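PDB 6O93: D-alanyl transferase DltD from Enterococcus faecalis, which probably transfers D-alanine during the D-alanylation of lipoteichoic acid in the Gram-positive cell wall. Local coordinates for residues A[318-323]-A[331-336]; A[278-283]-A[326-331]. One frame throughout, in Å; residues are numbered along the deposited sequence.

Interaction 1. Residues A[318-323]-A[331-336]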
loop_
_atom_site.group_PDB
_atom_site.type_symbol
_atom_site.label_atom_id
_atom_site.label_comp_id
_atom_site.label_asym_id
_atom_site.label_seq_id
_atom_site.Cartn_x
_atom_site.Cartn_y
_atom_site.Cartn_z
ATOM N N LYS A 318 -6.340 15.127 8.390
ATOM C CA LYS A 318 -5.421 15.695 7.411
ATOM C C LYS A 318 -5.443 14.895 6.117
ATOM O O LYS A 318 -5.476 15.471 5.024
ATOM C CB LYS A 318 -4.005 15.736 7.986
ATOM C CG LYS A 318 -3.004 16.471 7.115
ATOM C CD LYS A 318 -1.715 16.745 7.870
ATOM C CE LYS A 318 -0.692 17.448 6.997
ATOM N NZ LYS A 318 0.548 17.767 7.755
ATOM N N LEU A 319 -5.422 13.568 6.226
ATOM C CA LEU A 319 -5.453 12.722 5.039
ATOM C C LEU A 319 -6.761 12.889 4.281
ATOM O O LEU A 319 -6.766 13.030 3.052
ATOM C CB LEU A 319 -5.245 11.263 5.439
ATOM C CG LEU A 319 -3.881 10.945 6.050
ATOM C CD1 LEU A 319 -3.877 9.545 6.633
ATOM C CD2 LEU A 319 -2.780 11.093 5.011
ATOM N N LYS A 320 -7.888 12.875 4.996
ATOM C CA LYS A 320 -9.175 12.982 4.320
ATOM C C LYS A 320 -9.357 14.351 3.679
ATOM O O LYS A 320 -10.065 14.470 2.674
ATOM C CB LYS A 320 -10.315 12.683 5.296
ATOM C CG LYS A 320 -10.372 11.222 5.725
ATOM C CD LYS A 320 -11.696 10.860 6.381
ATOM C CE LYS A 320 -11.893 11.587 7.693
ATOM N NZ LYS A 320 -13.137 11.142 8.381
ATOM N N TYR A 321 -8.724 15.389 4.229
ATOM C CA TYR A 321 -8.752 16.687 3.562
ATOM C C TYR A 321 -7.980 16.634 2.250
ATOM O O TYR A 321 -8.478 17.069 1.206
ATOM C CB TYR A 321 -8.179 17.774 4.471
ATOM C CG TYR A 321 -8.253 19.152 3.851
ATOM C CD1 TYR A 321 -9.413 19.906 3.933
ATOM C CD2 TYR A 321 -7.170 19.690 3.173
ATOM C CE1 TYR A 321 -9.494 21.161 3.363
ATOM C CE2 TYR A 321 -7.239 20.948 2.598
ATOM C CZ TYR A 321 -8.405 21.678 2.696
ATOM O OH TYR A 321 -8.485 22.931 2.131
ATOM N N GLN A 322 -6.761 16.097 2.288
ATOM C CA GLN A 322 -5.953 15.990 1.078
ATOM C C GLN A 322 -6.672 15.171 0.011
ATOM O O GLN A 322 -6.586 15.479 -1.183
ATOM C CB GLN A 322 -4.598 15.371 1.422
ATOM C CG GLN A 322 -3.603 15.318 0.276
ATOM C CD GLN A 322 -2.211 14.921 0.745
ATOM O OE1 GLN A 322 -1.949 14.832 1.946
ATOM N NE2 GLN A 322 -1.312 14.681 -0.204
ATOM N N LEU A 323 -7.391 14.129 0.426
ATOM C CA LEU A 323 -8.152 13.319 -0.521
ATOM C C LEU A 323 -9.375 14.075 -1.028
ATOM O O LEU A 323 -9.490 14.365 -2.225
ATOM C CB LEU A 323 -8.566 12.003 0.136
ATOM C CG LEU A 323 -7.426 11.024 0.431
ATOM C CD1 LEU A 323 -7.911 9.887 1.316
ATOM C CD2 LEU A 323 -6.843 10.482 -0.866
ATOM N N ILE A 331 -13.665 6.849 0.631
ATOM C CA ILE A 331 -12.802 6.717 1.800
ATOM C C ILE A 331 -13.517 5.865 2.838
ATOM O O ILE A 331 -14.597 6.233 3.313
ATOM C CB ILE A 331 -12.427 8.083 2.397
ATOM C CG1 ILE A 331 -11.809 8.986 1.327
ATOM C CG2 ILE A 331 -11.457 7.904 3.563
ATOM C CD1 ILE A 331 -11.505 10.388 1.815
ATOM N N ALA A 332 -12.908 4.737 3.200
ATOM C CA ALA A 332 -13.392 3.894 4.292
ATOM C C ALA A 332 -12.522 4.193 5.508
ATOM O O ALA A 332 -11.456 3.607 5.693
ATOM C CB ALA A 332 -13.348 2.419 3.907
ATOM N N ASP A 333 -12.985 5.121 6.342
ATOM C CA ASP A 333 -12.228 5.574 7.508
ATOM C C ASP A 333 -12.656 4.751 8.717
ATOM O O ASP A 333 -13.705 5.002 9.314
ATOM C CB ASP A 333 -12.451 7.064 7.745
ATOM C CG ASP A 333 -11.656 7.593 8.926
ATOM O OD1 ASP A 333 -10.820 6.841 9.469
ATOM O OD2 ASP A 333 -11.872 8.763 9.312
ATOM N N PHE A 334 -11.835 3.770 9.087
ATOM C CA PHE A 334 -12.073 2.965 10.275
ATOM C C PHE A 334 -11.187 3.383 11.449
ATOM O O PHE A 334 -11.025 2.611 12.400
ATOM C CB PHE A 334 -11.866 1.483 9.957
ATOM C CG PHE A 334 -12.814 0.945 8.920
ATOM C CD1 PHE A 334 -14.165 0.821 9.194
ATOM C CD2 PHE A 334 -12.350 0.553 7.675
ATOM C CE1 PHE A 334 -15.037 0.324 8.243
ATOM C CE2 PHE A 334 -13.217 0.056 6.720
ATOM C CZ PHE A 334 -14.562 -0.059 7.005
ATOM N N SER A 335 -10.615 4.589 11.406
ATOM C CA SER A 335 -9.758 5.040 12.496
ATOM C C SER A 335 -10.532 5.235 13.795
ATOM O O SER A 335 -9.929 5.191 14.872
ATOM C CB SER A 335 -9.050 6.342 12.113
ATOM O OG SER A 335 -9.979 7.394 11.907
ATOM N N THR A 336 -11.846 5.445 13.717
ATOM C CA THR A 336 -12.683 5.566 14.904
ATOM C C THR A 336 -13.106 4.218 15.471
ATOM O O THR A 336 -13.831 4.189 16.472
ATOM C CB THR A 336 -13.933 6.390 14.586
ATOM O OG1 THR A 336 -14.585 5.842 13.434
ATOM C CG2 THR A 336 -13.566 7.845 14.324
#
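The bend of Lys320 at chi3 (-66°) and the chi1 of Asp333 (-179°), which sets CG anti to the backbone N, bring ammonium and carboxylate together between helix 309-324 and strand 331-333. Lys320 NZ donates to Asp333 OD2 at 2.9 Å, a salt bridge that uses the anti lone pair of OD2, the one turned away from OD1. The two side chains cross at about a right angle, and Lys320 CE also approaches Asp333 OD2, at 3.3 Å. OD1 is engaged separately by Ser335. Ser335 OG donates to Asp333 OD1 at 2.6 Å, on the syn side and near the carboxylate plane, while Ser335 N reaches Asp333 OD1 at 3.0 Å from well above that plane, closing an Asx turn. Three bonds therefore hold the carboxylate and should restrict its rotation; Gln313 also bonds to Ser335 OG.

Next along the same lysine, the aliphatic part of Lys320 lies across Ile331, with Lys320 CD 4.1 Å from Ile331 CG2. The other branch of Ile331 points to Leu323: Ile331 CD1 meets Leu323 CD1 at 3.7 Å, and Leu323 packs further on Phe292 of strand 289-294. The axes of segments 318-323 and 331-333 run antiparallel, at 172°, with a closest approach of 10.8 Å. This is the alpha-beta half of a beta-alpha-beta crossover onto the edge strand of a parallel sheet, as in the SGNH-hydrolase clan.

Interaction 2. Residues A[278-283]-A[326-331]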
loop_
_atom_site.group_PDB
_atom_site.type_symbol
_atom_site.label_atom_id
_atom_site.label_comp_id
_atom_site.label_asym_id
_atom_site.label_seq_id
_atom_site.Cartn_x
_atom_site.Cartn_y
_atom_site.Cartn_z
ATOM N N ALA A 278 2.321 12.210 -4.367
ATOM C CA ALA A 278 2.876 11.650 -5.594
ATOM C C ALA A 278 2.043 10.472 -6.081
ATOM O O ALA A 278 1.776 10.343 -7.281
ATOM C CB ALA A 278 4.328 11.229 -5.371
ATOM N N ALA A 279 1.618 9.602 -5.161
ATOM C CA ALA A 279 0.778 8.474 -5.546
ATOM C C ALA A 279 -0.587 8.946 -6.028
ATOM O O ALA A 279 -1.150 8.375 -6.970
ATOM C CB ALA A 279 0.630 7.508 -4.372
ATOM N N LEU A 280 -1.130 9.991 -5.403
ATOM C CA LEU A 280 -2.431 10.511 -5.811
ATOM C C LEU A 280 -2.383 11.088 -7.221
ATOM O O LEU A 280 -3.309 10.879 -8.015
ATOM C CB LEU A 280 -2.905 11.570 -4.817
ATOM C CG LEU A 280 -3.210 11.079 -3.401
ATOM C CD1 LEU A 280 -3.529 12.259 -2.493
ATOM C CD2 LEU A 280 -4.359 10.079 -3.410
ATOM N N GLU A 281 -1.316 11.820 -7.553
ATOM C CA GLU A 281 -1.204 12.380 -8.895
ATOM C C GLU A 281 -1.107 11.278 -9.945
ATOM O O GLU A 281 -1.708 11.384 -11.019
ATOM C CB GLU A 281 0.004 13.316 -8.982
ATOM C CG GLU A 281 0.271 13.829 -10.397
ATOM C CD GLU A 281 1.165 15.059 -10.435
ATOM O OE1 GLU A 281 1.423 15.654 -9.367
ATOM O OE2 GLU A 281 1.608 15.433 -11.540
ATOM N N GLN A 282 -0.362 10.209 -9.652
ATOM C CA GLN A 282 -0.260 9.102 -10.599
ATOM C C GLN A 282 -1.614 8.435 -10.812
ATOM O O GLN A 282 -1.961 8.063 -11.940
ATOM C CB GLN A 282 0.765 8.078 -10.110
ATOM C CG GLN A 282 2.189 8.604 -10.033
ATOM C CD GLN A 282 2.735 9.025 -11.387
ATOM O OE1 GLN A 282 2.479 8.380 -12.404
ATOM N NE2 GLN A 282 3.488 10.116 -11.404
ATOM N N LEU A 283 -2.389 8.267 -9.738
ATOM C CA LEU A 283 -3.706 7.652 -9.864
ATOM C C LEU A 283 -4.657 8.544 -10.654
ATOM O O LEU A 283 -5.406 8.060 -11.508
ATOM C CB LEU A 283 -4.275 7.353 -8.477
ATOM C CG LEU A 283 -3.515 6.280 -7.694
ATOM C CD1 LEU A 283 -3.784 6.394 -6.199
ATOM C CD2 LEU A 283 -3.889 4.891 -8.203
ATOM N N GLN A 326 -9.274 17.082 -3.393
ATOM C CA GLN A 326 -8.817 16.877 -4.761
ATOM C C GLN A 326 -9.714 15.933 -5.554
ATOM O O GLN A 326 -9.364 15.566 -6.680
ATOM C CB GLN A 326 -7.380 16.355 -4.755
ATOM C CG GLN A 326 -6.392 17.317 -4.119
ATOM C CD GLN A 326 -4.958 16.829 -4.195
ATOM O OE1 GLN A 326 -4.224 17.163 -5.129
ATOM N NE2 GLN A 326 -4.550 16.038 -3.210
ATOM N N GLY A 327 -10.858 15.535 -5.001
ATOM C CA GLY A 327 -11.815 14.722 -5.723
ATOM C C GLY A 327 -11.806 13.249 -5.378
ATOM O O GLY A 327 -12.544 12.481 -6.010
ATOM N N PHE A 328 -10.995 12.826 -4.413
ATOM C CA PHE A 328 -10.995 11.441 -3.948
ATOM C C PHE A 328 -12.033 11.332 -2.839
ATOM O O PHE A 328 -11.785 11.732 -1.698
ATOM C CB PHE A 328 -9.608 11.031 -3.462
ATOM C CG PHE A 328 -8.553 11.070 -4.531
ATOM C CD1 PHE A 328 -8.384 10.001 -5.397
ATOM C CD2 PHE A 328 -7.724 12.172 -4.666
ATOM C CE1 PHE A 328 -7.412 10.033 -6.378
ATOM C CE2 PHE A 328 -6.748 12.210 -5.645
ATOM C CZ PHE A 328 -6.591 11.139 -6.501
ATOM N N THR A 329 -13.203 10.787 -3.174
ATOM C CA THR A 329 -14.341 10.762 -2.266
ATOM C C THR A 329 -14.694 9.365 -1.769
ATOM O O THR A 329 -15.632 9.227 -0.977
ATOM C CB THR A 329 -15.571 11.383 -2.944
ATOM O OG1 THR A 329 -15.946 10.596 -4.080
ATOM C CG2 THR A 329 -15.271 12.805 -3.397
ATOM N N ASN A 330 -13.983 8.330 -2.208
ATOM C CA ASN A 330 -14.209 6.964 -1.737
ATOM C C ASN A 330 -13.214 6.695 -0.612
ATOM O O ASN A 330 -12.059 6.346 -0.865
ATOM C CB ASN A 330 -14.048 5.959 -2.871
ATOM C CG ASN A 330 -14.938 6.267 -4.058
ATOM O OD1 ASN A 330 -16.132 6.523 -3.908
ATOM N ND2 ASN A 330 -14.356 6.246 -5.249
ATOM N N ILE A 331 -13.665 6.849 0.631
ATOM C CA ILE A 331 -12.802 6.717 1.800
ATOM C C ILE A 331 -13.517 5.865 2.838
ATOM O O ILE A 331 -14.597 6.233 3.313
ATOM C CB ILE A 331 -12.427 8.083 2.397
ATOM C CG1 ILE A 331 -11.809 8.986 1.327
ATOM C CG2 ILE A 331 -11.457 7.904 3.563
ATOM C CD1 ILE A 331 -11.505 10.388 1.815
#
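Gln326 OE1 is gripped by two groups, the backbone N of Asp379 and the side-chain NE2 of Gln277, while Gln326 NE2 donates to Gln322 O. With both ends of the amide bonded, its rotation is probably fixed, and Gln326 NE2 comes to 4.0 Å from Leu280 CD1, where the two side chains cross at about a right angle. That approach is plain packing; no hydrogen bond joins 278-283 to 326-331.

Most of the contact is Leu280 against Phe328. Leu280 CD2 stands over one face of the ring, 4.0 Å from its centroid and 14° off the normal, a CH-pi contact offset toward the rim; the closest ring atom to this methyl is Phe328 CE2, at 3.9 Å. Leu280 CB adds a second touch, 4.0 Å from Phe328 CE2, and the backbone carbonyl Leu280 O approaches Phe328 CZ at 3.6 Å. A chi1 of -62° places Phe328 CG anti to its own carbonyl carbon and lets the ring reach helix 272-285. Phe292 and Tyr376 also meet this ring, Phe292 with its plane nearly perpendicular.

The backbone turn ahead of Phe328 rests on Gly327, whose phi is positive (102°). Gly327 is the C-prime residue of a Schellman motif: Phe328 N probably bonds to Leu323 O and Gly327 N to Gln324 O, the pairing that characteristically ends a helix, here helix 309-324 before the chain turns into strand 331-333.

Both interactions involve the turn from helix 309-324 into strand 331-333, and Ile331 belongs to both, although only in interaction 1 does it touch the partner segment. Interaction 1 is partly buried and joins helix to edge strand with a charged pair beside a small apolar patch. Interaction 2 is buried, lacks any hydrogen bond between its segments, and relies on an aliphatic-aromatic contact. They meet physically at Leu323, whose CD2 lies 3.6 Å from Leu280 CD2. Interaction 1 thus joins helix 309-324 to the edge strand, and interaction 2 sets the loop that leads into that strand against helix 272-285.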